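Local coordinates for interphotoreceptor retinoid-binding protein (PDB 1J7X) that probably carries retinoids across the space between photoreceptors and their neighbouring epithelium, this chain being one functional unit of the protein, at residues Leu160-Phe165 against Tyr222-Leu227; Tyr206-His211 against Asp289-Ile294; Tyr164-Asp167 against Lys171-Leu174; Asp146-Val151 against Asp285-Lys290. All coordinates share one frame; numbering follows the deposited sequence.

The four contacts form two clusters. Contacts 1 and 3 have centres about 7 Å apart, share Tyr164 and Phe165, and join helix 158-163 and its exit loop to helix 216-226 and the start of strand 173-179. Contacts 2 and 4 lie about 6 Å apart, centre to centre, and both use helix 287-296, which rests on strand 204-209 and on the turn after strand 142-146. Between clusters the centres are 17 to 24 Å apart. Along the chain, contact 4 opens first; contacts 1 and 3 both close before its second segment, 285-290. Strand 142-146, which supports Phe165 and leads into the turn of contact 4, lies beside strand 204-209, so one mixed sheet carries both the C-terminal helix and the other cluster.

Contact 1 of 4, residues Leu160-Phe165 against Tyr222-Leu227; sequences LLLSYF and YLMQSL
Two helices of the beta-beta-alpha spiral fold meet here: Leu162 of helix 158-163 and Phe165, just beyond, touch the C-terminal part of helix 216-226 at Leu223 and Met224, the last a selenomethionine. Leu162 points at the other helix and parts its two methyls between two partners. CD1 of Leu162 meets CD1 of Leu223 at 3.6 Å, the two side chains crossing at about a right angle. The other branch, CD2 of Leu162, lies 3.6 Å from CE of Met224 and as near to its selenium, as these side chains slide past each other in opposite directions. Bends at chi2 (75°) and chi3 (-88°) curl the Met224 chain round so that its end approaches helix 158-163. The selenium then sits 5.0 Å from the centroid of the Phe165 ring, an oblique Met-aromatic contact, and CE of Met224 is 4.2 Å from CB of Phe165. An alanine in place of Leu162 would remove both methyl branches and is likely to leave Leu223 without its mate and the end of Met224 freer to turn. Leu162 also touches Leu174 of strand 173-179, Leu223 packs on Phe175 of the same strand, and Phe165 rests on Leu143 and Ile145 of strand 142-146.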
# COMPACT_ATOMS: atom_id res chain seq x y z
N LEU A 160 6.73 -1.19 -11.90
CA LEU A 160 7.26 -0.40 -13.00
C LEU A 160 7.76 0.91 -12.49
O LEU A 160 8.87 1.32 -12.81
CB LEU A 160 6.16 -0.23 -14.07
CG LEU A 160 6.66 0.65 -15.26
CD1 LEU A 160 7.85 -0.03 -15.89
CD2 LEU A 160 5.55 0.84 -16.31
N LEU A 161 6.97 1.62 -11.68
CA LEU A 161 7.44 2.87 -11.14
C LEU A 161 8.69 2.73 -10.32
O LEU A 161 9.62 3.50 -10.39
CB LEU A 161 6.34 3.57 -10.34
CG LEU A 161 6.72 4.84 -9.63
CD1 LEU A 161 7.14 5.85 -10.61
CD2 LEU A 161 5.59 5.49 -8.78
N LEU A 162 8.70 1.75 -9.45
CA LEU A 162 9.81 1.54 -8.59
C LEU A 162 11.11 1.37 -9.40
O LEU A 162 12.17 1.82 -9.00
CB LEU A 162 9.54 0.32 -7.78
CG LEU A 162 8.62 0.44 -6.58
CD1 LEU A 162 8.29 -0.98 -6.04
CD2 LEU A 162 9.19 1.24 -5.50
N SER A 163 10.97 0.75 -10.56
CA SER A 163 12.12 0.43 -11.46
C SER A 163 12.85 1.62 -11.94
O SER A 163 14.03 1.53 -12.29
CB SER A 163 11.66 -0.42 -12.60
OG SER A 163 11.07 -1.67 -12.15
N TYR A 164 12.24 2.79 -11.87
CA TYR A 164 12.96 4.03 -12.21
C TYR A 164 13.96 4.46 -11.16
O TYR A 164 14.75 5.39 -11.39
CB TYR A 164 11.95 5.19 -12.51
CG TYR A 164 11.25 5.06 -13.82
CD1 TYR A 164 10.11 4.27 -13.98
CD2 TYR A 164 11.60 5.83 -14.88
CE1 TYR A 164 9.46 4.08 -15.18
CE2 TYR A 164 11.00 5.61 -16.14
CZ TYR A 164 9.92 4.81 -16.27
OH TYR A 164 9.28 4.68 -17.51
N PHE A 165 13.92 3.81 -10.01
CA PHE A 165 14.82 4.15 -8.91
C PHE A 165 15.80 3.05 -8.57
O PHE A 165 16.46 3.11 -7.52
CB PHE A 165 14.00 4.57 -7.71
CG PHE A 165 13.11 5.70 -7.98
CD1 PHE A 165 13.57 7.00 -8.02
CD2 PHE A 165 11.83 5.50 -8.30
CE1 PHE A 165 12.69 8.01 -8.31
CE2 PHE A 165 10.95 6.47 -8.68
CZ PHE A 165 11.38 7.77 -8.66
N TYR A 222 6.06 2.21 1.13
CA TYR A 222 6.57 1.05 1.95
C TYR A 222 7.78 0.36 1.28
O TYR A 222 8.85 0.14 1.90
CB TYR A 222 5.46 0.05 2.23
CG TYR A 222 5.92 -1.08 3.10
CD1 TYR A 222 6.02 -0.94 4.48
CD2 TYR A 222 6.34 -2.25 2.50
CE1 TYR A 222 6.54 -2.05 5.27
CE2 TYR A 222 6.90 -3.32 3.28
CZ TYR A 222 6.94 -3.19 4.67
OH TYR A 222 7.45 -4.21 5.44
N LEU A 223 7.58 0.08 -0.01
CA LEU A 223 8.62 -0.58 -0.81
C LEU A 223 9.87 0.23 -0.98
O LEU A 223 11.04 -0.27 -0.81
CB LEU A 223 8.04 -1.05 -2.14
CG LEU A 223 7.09 -2.20 -1.94
CD1 LEU A 223 6.46 -2.45 -3.28
CD2 LEU A 223 7.83 -3.53 -1.44
N MSE A 224 9.72 1.55 -1.14
CA MSE A 224 10.88 2.41 -1.21
C MSE A 224 11.58 2.38 0.11
O MSE A 224 12.82 2.46 0.15
CB MSE A 224 10.55 3.85 -1.65
CG MSE A 224 11.56 4.34 -2.84
SE MSE A 224 11.47 3.84 -4.37
CE MSE A 224 12.22 2.72 -4.35
N GLN A 225 10.80 2.26 1.18
CA GLN A 225 11.44 2.17 2.51
C GLN A 225 12.10 0.83 2.78
O GLN A 225 13.19 0.75 3.28
CB GLN A 225 10.30 2.51 3.60
CG GLN A 225 10.85 2.50 4.98
CD GLN A 225 9.75 2.73 6.00
OE1 GLN A 225 8.80 1.92 6.07
NE2 GLN A 225 9.76 3.92 6.63
N SER A 226 11.43 -0.27 2.44
CA SER A 226 11.90 -1.59 2.68
C SER A 226 13.19 -1.93 1.87
O SER A 226 14.06 -2.76 2.26
CB SER A 226 10.79 -2.62 2.40
OG SER A 226 10.47 -2.67 1.03
N LEU A 227 13.28 -1.28 0.71
CA LEU A 227 14.45 -1.43 -0.14
C LEU A 227 15.58 -0.49 0.23
O LEU A 227 16.71 -0.53 -0.33
CB LEU A 227 14.07 -1.19 -1.61
CG LEU A 227 13.17 -2.18 -2.34
CD1 LEU A 227 12.58 -1.55 -3.60
CD2 LEU A 227 14.06 -3.45 -2.68

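Contact 2 of 4, residues Tyr206-His211 against Asp289-Ile294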
# COMPACT_ATOMS: atom_id res chain seq x y z
N TYR A 206 13.39 11.21 -1.24
CA TYR A 206 12.57 11.50 -0.07
C TYR A 206 11.08 11.47 -0.40
O TYR A 206 10.64 12.18 -1.28
CB TYR A 206 12.98 12.83 0.48
CG TYR A 206 14.45 12.86 0.80
CD1 TYR A 206 15.38 13.16 -0.18
CD2 TYR A 206 14.93 12.50 2.07
CE1 TYR A 206 16.76 13.13 0.05
CE2 TYR A 206 16.24 12.53 2.35
CZ TYR A 206 17.19 12.80 1.32
OH TYR A 206 18.53 12.72 1.65
N VAL A 207 10.31 10.55 0.25
CA VAL A 207 8.89 10.38 -0.02
C VAL A 207 8.07 10.96 1.08
O VAL A 207 8.29 10.64 2.24
CB VAL A 207 8.55 8.91 -0.17
CG1 VAL A 207 7.13 8.75 -0.50
CG2 VAL A 207 9.42 8.30 -1.26
N LEU A 208 7.20 11.88 0.76
CA LEU A 208 6.35 12.57 1.70
C LEU A 208 5.04 11.84 1.83
O LEU A 208 4.36 11.56 0.82
CB LEU A 208 6.09 14.03 1.28
CG LEU A 208 7.31 14.88 0.92
CD1 LEU A 208 6.83 16.32 0.76
CD2 LEU A 208 8.42 14.78 1.84
N THR A 209 4.60 11.59 3.08
CA THR A 209 3.35 10.92 3.30
C THR A 209 2.43 11.63 4.27
O THR A 209 2.91 12.41 5.09
CB THR A 209 3.59 9.48 3.92
OG1 THR A 209 4.29 9.69 5.17
CG2 THR A 209 4.41 8.62 2.94
N SER A 210 1.16 11.34 4.17
CA SER A 210 0.10 11.84 5.07
C SER A 210 -0.82 10.70 5.46
O SER A 210 -0.83 9.63 4.85
CB SER A 210 -0.79 12.97 4.44
OG SER A 210 -1.71 12.53 3.52
N HIS A 211 -1.73 10.99 6.42
CA HIS A 211 -2.75 10.07 6.80
C HIS A 211 -3.71 9.77 5.68
O HIS A 211 -4.45 8.82 5.77
CB HIS A 211 -3.54 10.59 7.98
CG HIS A 211 -4.32 11.85 7.69
ND1 HIS A 211 -5.67 11.84 7.38
CD2 HIS A 211 -3.96 13.15 7.72
CE1 HIS A 211 -6.07 13.07 7.15
NE2 HIS A 211 -5.05 13.88 7.32
N ASP A 289 9.39 20.75 4.44
CA ASP A 289 10.46 21.43 5.21
C ASP A 289 11.45 20.51 5.82
O ASP A 289 12.68 20.67 5.73
CB ASP A 289 9.89 22.28 6.29
CG ASP A 289 9.30 23.60 5.77
OD1 ASP A 289 9.70 23.98 4.64
OD2 ASP A 289 8.38 24.19 6.38
N LYS A 290 10.93 19.41 6.35
CA LYS A 290 11.79 18.36 6.86
C LYS A 290 12.68 17.66 5.89
O LYS A 290 13.89 17.44 6.11
CB LYS A 290 10.91 17.34 7.62
CG LYS A 290 11.68 16.29 8.33
CD LYS A 290 12.38 16.83 9.57
CE LYS A 290 13.13 15.82 10.35
NZ LYS A 290 13.74 16.53 11.60
N ALA A 291 12.17 17.35 4.71
CA ALA A 291 12.94 16.80 3.72
C ALA A 291 14.12 17.70 3.27
O ALA A 291 15.22 17.27 3.13
CB ALA A 291 12.00 16.54 2.49
N LYS A 292 13.83 18.95 3.14
CA LYS A 292 14.81 19.99 2.80
C LYS A 292 15.88 20.08 3.89
O LYS A 292 17.03 20.16 3.53
CB LYS A 292 14.13 21.30 2.58
CG LYS A 292 13.29 21.38 1.24
CD LYS A 292 12.37 22.65 1.22
CE LYS A 292 11.69 22.82 -0.06
NZ LYS A 292 10.70 23.91 -0.07
N GLU A 293 15.48 20.01 5.16
CA GLU A 293 16.43 19.96 6.25
C GLU A 293 17.34 18.79 6.12
O GLU A 293 18.62 18.92 6.21
CB GLU A 293 15.72 19.82 7.60
CG GLU A 293 14.56 20.70 7.84
CD GLU A 293 13.95 20.51 9.25
OE1 GLU A 293 12.69 20.84 9.36
OE2 GLU A 293 14.74 20.03 10.21
N ILE A 294 16.77 17.59 5.96
CA ILE A 294 17.56 16.41 5.81
C ILE A 294 18.59 16.50 4.72
O ILE A 294 19.76 16.10 4.88
CB ILE A 294 16.71 15.12 5.65
CG1 ILE A 294 15.74 14.97 6.75
CG2 ILE A 294 17.59 13.98 5.49
CD1 ILE A 294 16.33 14.92 8.06
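Tyr206 turns its ring carbon CG anti to the carbonyl carbon (chi1 -56°), and Ile294 holds CG2 anti to its backbone N (chi1 -54°, measured to CG1); together these settings bring the far end of the tyrosine ring up to that one methyl. CG2 of Ile294 stands 3.7 Å from CE2 of Tyr206 and 4.1 Å from the Tyr206 OH, approaching the ring obliquely. Nearer the backbone, CB of Tyr206 faces CB of Ala291 at 4.3 Å. The same alanine methyl is met from a second side chain, CD2 of Leu208, at 4.0 Å. The CB of Leu208 points neither toward nor away from the helix, yet the extended chain brings CD2 nearer to it. With only a methyl at Ala291, the helix can settle close over the strand: the two short axes approach to 9.4 Å, with N-to-C directions 159° apart, so nearly antiparallel. No hydrogen bond crosses; the join is apolar. Ala291 also reaches Ile233 of the adjacent strand 231-234, while Leu208 packs on Ala287 and Leu288 one turn back. This is the layering of an alpha/beta fold, a C-terminal helix laid along one face of a mixed sheet, against strand 204-209 and the strand beside it.

Contact 3 of 4, residues Tyr164-Asp167 against Lys171-Leu174; sequences YFLD and KIHL
Leu166 lies in the loop leaving helix 158-163 and presses one methyl, CD1, against Ile172, just before strand 173-179, and Leu174 on it. Its chain is stretched out: CG lies anti to the carbonyl carbon (chi1 -59°) and CD1 anti to CA (chi2 169°), which carries this branch across to the other segment. There CD1 of Leu166 is 4.1 Å from CB of Ile172 and 4.2 Å from its CG1, touching the root and first link of the isoleucine rather than its outer methyl. The chi2 of Ile172, -64°, folds CD1 away from that meeting, and the two side chains cross obliquely. Leu174, two residues on, does not aim its CB at the loop, yet its CD2 comes within 4.3 Å of CD1 of Leu166, so the leucine methyl is lodged against two residues spaced along an extended chain. No hydrogen bond joins the segments directly. Polar ties lie to the outside: Asp167 OD2 bonds Ser201 OG, and the backbones of Ile172 and Leu174 pair with Ser190 and Val188. The arrangement is that of a helix-to-strand connection, a short loop folding its leucine onto the start of strand 173-179, which goes on to form an antiparallel pair with strand 186-189.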
# COMPACT_ATOMS: atom_id res chain seq x y z
N TYR A 164 12.24 2.79 -11.87
CA TYR A 164 12.96 4.03 -12.21
C TYR A 164 13.96 4.46 -11.16
O TYR A 164 14.75 5.39 -11.39
CB TYR A 164 11.95 5.19 -12.51
CG TYR A 164 11.25 5.06 -13.82
CD1 TYR A 164 10.11 4.27 -13.98
CD2 TYR A 164 11.60 5.83 -14.88
CE1 TYR A 164 9.46 4.08 -15.18
CE2 TYR A 164 11.00 5.61 -16.14
CZ TYR A 164 9.92 4.81 -16.27
OH TYR A 164 9.28 4.68 -17.51
N PHE A 165 13.92 3.81 -10.01
CA PHE A 165 14.82 4.15 -8.91
C PHE A 165 15.80 3.05 -8.57
O PHE A 165 16.46 3.11 -7.52
CB PHE A 165 14.00 4.57 -7.71
CG PHE A 165 13.11 5.70 -7.98
CD1 PHE A 165 13.57 7.00 -8.02
CD2 PHE A 165 11.83 5.50 -8.30
CE1 PHE A 165 12.69 8.01 -8.31
CE2 PHE A 165 10.95 6.47 -8.68
CZ PHE A 165 11.38 7.77 -8.66
N LEU A 166 15.93 2.07 -9.47
CA LEU A 166 16.82 0.92 -9.21
C LEU A 166 17.74 0.75 -10.39
O LEU A 166 17.63 1.49 -11.32
CB LEU A 166 16.04 -0.35 -9.08
CG LEU A 166 15.03 -0.29 -7.96
CD1 LEU A 166 14.10 -1.51 -8.07
CD2 LEU A 166 15.72 -0.34 -6.63
N ASP A 167 18.66 -0.22 -10.33
CA ASP A 167 19.67 -0.47 -11.41
C ASP A 167 19.07 -1.08 -12.66
O ASP A 167 18.41 -2.09 -12.58
CB ASP A 167 20.77 -1.41 -10.89
CG ASP A 167 21.83 -0.69 -10.05
OD1 ASP A 167 22.71 -1.40 -9.49
OD2 ASP A 167 21.87 0.58 -9.94
N LYS A 171 17.34 -6.93 -11.74
CA LYS A 171 16.28 -7.87 -11.41
C LYS A 171 16.18 -7.95 -9.86
O LYS A 171 16.82 -8.78 -9.23
CB LYS A 171 16.57 -9.23 -12.01
N ILE A 172 15.47 -7.00 -9.30
CA ILE A 172 15.37 -6.83 -7.85
C ILE A 172 14.07 -7.39 -7.36
O ILE A 172 13.01 -7.01 -7.79
CB ILE A 172 15.43 -5.36 -7.53
CG1 ILE A 172 16.72 -4.78 -8.10
CG2 ILE A 172 15.31 -5.16 -6.02
CD1 ILE A 172 17.99 -5.38 -7.45
N HIS A 173 14.12 -8.22 -6.34
CA HIS A 173 12.90 -8.76 -5.81
C HIS A 173 12.28 -7.60 -4.98
O HIS A 173 12.96 -6.96 -4.24
CB HIS A 173 13.22 -9.89 -4.84
CG HIS A 173 12.06 -10.34 -4.00
ND1 HIS A 173 10.92 -10.88 -4.49
CD2 HIS A 173 11.97 -10.42 -2.65
CE1 HIS A 173 10.13 -11.25 -3.48
NE2 HIS A 173 10.75 -10.97 -2.37
N LEU A 174 11.03 -7.39 -5.17
CA LEU A 174 10.36 -6.28 -4.44
C LEU A 174 9.59 -6.83 -3.27
O LEU A 174 9.69 -6.32 -2.16
CB LEU A 174 9.43 -5.56 -5.40
CG LEU A 174 10.18 -4.97 -6.57
CD1 LEU A 174 9.09 -4.34 -7.55
CD2 LEU A 174 11.21 -4.02 -6.22

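Contact 4 of 4, residues Asp146-Val151 against Asp285-Lys290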
# COMPACT_ATOMS: atom_id res chain seq x y z
N ASP A 146 6.23 13.66 -3.50
CA ASP A 146 5.17 14.08 -2.64
C ASP A 146 3.88 13.21 -2.80
O ASP A 146 3.19 13.30 -3.79
CB ASP A 146 4.82 15.52 -2.91
CG ASP A 146 3.96 16.10 -1.84
OD1 ASP A 146 3.42 15.36 -0.97
OD2 ASP A 146 3.83 17.35 -1.83
N LEU A 147 3.59 12.29 -1.84
CA LEU A 147 2.43 11.48 -1.90
C LEU A 147 1.41 11.81 -0.86
O LEU A 147 0.47 11.02 -0.54
CB LEU A 147 2.86 9.99 -1.72
CG LEU A 147 3.79 9.49 -2.75
CD1 LEU A 147 4.26 7.88 -2.41
CD2 LEU A 147 3.27 9.65 -4.15
N ARG A 148 1.60 12.96 -0.25
CA ARG A 148 0.68 13.41 0.78
C ARG A 148 -0.76 13.49 0.33
O ARG A 148 -1.64 13.41 1.18
CB ARG A 148 1.06 14.80 1.39
CG ARG A 148 2.36 14.72 2.19
CD ARG A 148 2.85 16.12 2.62
NE ARG A 148 3.18 16.94 1.48
CZ ARG A 148 3.53 18.22 1.56
NH1 ARG A 148 3.71 18.76 2.77
NH2 ARG A 148 3.83 18.90 0.46
N TYR A 149 -1.01 13.71 -0.97
CA TYR A 149 -2.35 13.81 -1.47
C TYR A 149 -2.75 12.65 -2.34
O TYR A 149 -3.72 12.71 -3.07
CB TYR A 149 -2.41 15.17 -2.30
CG TYR A 149 -1.74 16.31 -1.56
CD1 TYR A 149 -2.37 16.91 -0.53
CD2 TYR A 149 -0.39 16.63 -1.79
CE1 TYR A 149 -1.75 17.91 0.22
CE2 TYR A 149 0.24 17.62 -1.05
CZ TYR A 149 -0.47 18.29 -0.07
OH TYR A 149 0.19 19.22 0.74
N ASN A 150 -1.95 11.56 -2.28
CA ASN A 150 -2.11 10.44 -3.16
C ASN A 150 -2.87 9.32 -2.51
O ASN A 150 -2.42 8.62 -1.61
CB ASN A 150 -0.82 10.05 -3.71
CG ASN A 150 -0.87 9.07 -4.87
OD1 ASN A 150 -1.71 8.15 -4.94
ND2 ASN A 150 0.05 9.23 -5.81
N VAL A 151 -4.12 9.22 -2.96
CA VAL A 151 -5.07 8.24 -2.45
C VAL A 151 -4.99 6.92 -3.18
O VAL A 151 -5.70 5.96 -2.93
CB VAL A 151 -6.52 8.79 -2.57
CG1 VAL A 151 -6.59 10.05 -1.72
CG2 VAL A 151 -6.93 8.97 -4.05
N ASP A 285 1.91 18.94 6.94
CA ASP A 285 2.35 20.30 6.55
C ASP A 285 3.81 20.57 6.76
O ASP A 285 4.37 21.51 6.20
CB ASP A 285 1.56 21.34 7.30
CG ASP A 285 0.14 21.29 7.04
OD1 ASP A 285 -0.26 21.04 5.89
OD2 ASP A 285 -0.71 21.53 7.96
N GLU A 286 4.48 19.80 7.57
CA GLU A 286 5.90 19.99 7.84
C GLU A 286 6.83 19.11 7.08
O GLU A 286 8.05 19.26 7.17
CB GLU A 286 6.11 19.73 9.40
CG GLU A 286 5.06 20.44 10.28
CD GLU A 286 5.25 20.14 11.83
OE1 GLU A 286 4.48 20.63 12.71
OE2 GLU A 286 6.18 19.38 12.19
N ALA A 287 6.29 18.18 6.29
CA ALA A 287 7.11 17.20 5.59
C ALA A 287 8.05 17.69 4.56
O ALA A 287 9.19 17.20 4.42
CB ALA A 287 6.19 16.10 5.03
N LEU A 288 7.62 18.68 3.81
CA LEU A 288 8.52 19.25 2.76
C LEU A 288 9.68 19.99 3.40
O LEU A 288 10.81 19.81 3.01
CB LEU A 288 7.70 20.18 1.83
CG LEU A 288 8.50 20.71 0.65
CD1 LEU A 288 9.17 19.65 -0.16
CD2 LEU A 288 7.53 21.61 -0.18
N ASP A 289 9.39 20.75 4.44
CA ASP A 289 10.46 21.43 5.21
C ASP A 289 11.45 20.51 5.82
O ASP A 289 12.68 20.67 5.73
CB ASP A 289 9.89 22.28 6.29
CG ASP A 289 9.30 23.60 5.77
OD1 ASP A 289 9.70 23.98 4.64
OD2 ASP A 289 8.38 24.19 6.38
N LYS A 290 10.93 19.41 6.35
CA LYS A 290 11.79 18.36 6.86
C LYS A 290 12.68 17.66 5.89
O LYS A 290 13.89 17.44 6.11
CB LYS A 290 10.91 17.34 7.62
CG LYS A 290 11.68 16.29 8.33
CD LYS A 290 12.38 16.83 9.57
CE LYS A 290 13.13 15.82 10.35
NZ LYS A 290 13.74 16.53 11.60
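Asp285 is the first residue of its segment to meet Arg148, the arginine that carries the whole contact: CA of Asp285 is 4.3 Å from NH1 of Arg148. The Asp285 carboxylate bends round toward the arginine, but OD1 of Asp285 stays 5.5 Å from NH1 of Arg148, a distance at which the opposite charges may still attract weakly. NH1 spends a hydrogen bond instead on the carbonyl O of Ala284, just before. Ala287, at the start of helix 287-296, sets its CB 4.1 Å from CD of Arg148, the last methylene of a chain that bends at chi3 (-63°). Leu288 follows, with the backbone N of Leu288 4.0 Å from NH1 of Arg148 and its CB close to NH2. Lys290 N bonds Glu286 O in the first turn of the helix.

Asp146 holds the guanidinium from its own side. NE of Arg148 bonds OD1 of Asp146 at 2.9 Å and NH2 bonds OD2 at 2.8 Å, a side-on, two-nitrogen salt bridge nearly in the guanidinium plane. OD1 also accepts the backbone N of Arg148 at 3.1 Å, from the opposite face of the carboxylate, making an Asx turn. Tyr149 OH lies over the guanidinium centre. A methionine at Arg148 would probably cost Asp146 its salt bridge and leave the Ala284 carbonyl without this donor. Since a helix start tends to disfavour a positive group beside it, the carboxylate of Asp146, and perhaps the more distant one of Asp285, probably offset the cost of burying this charge.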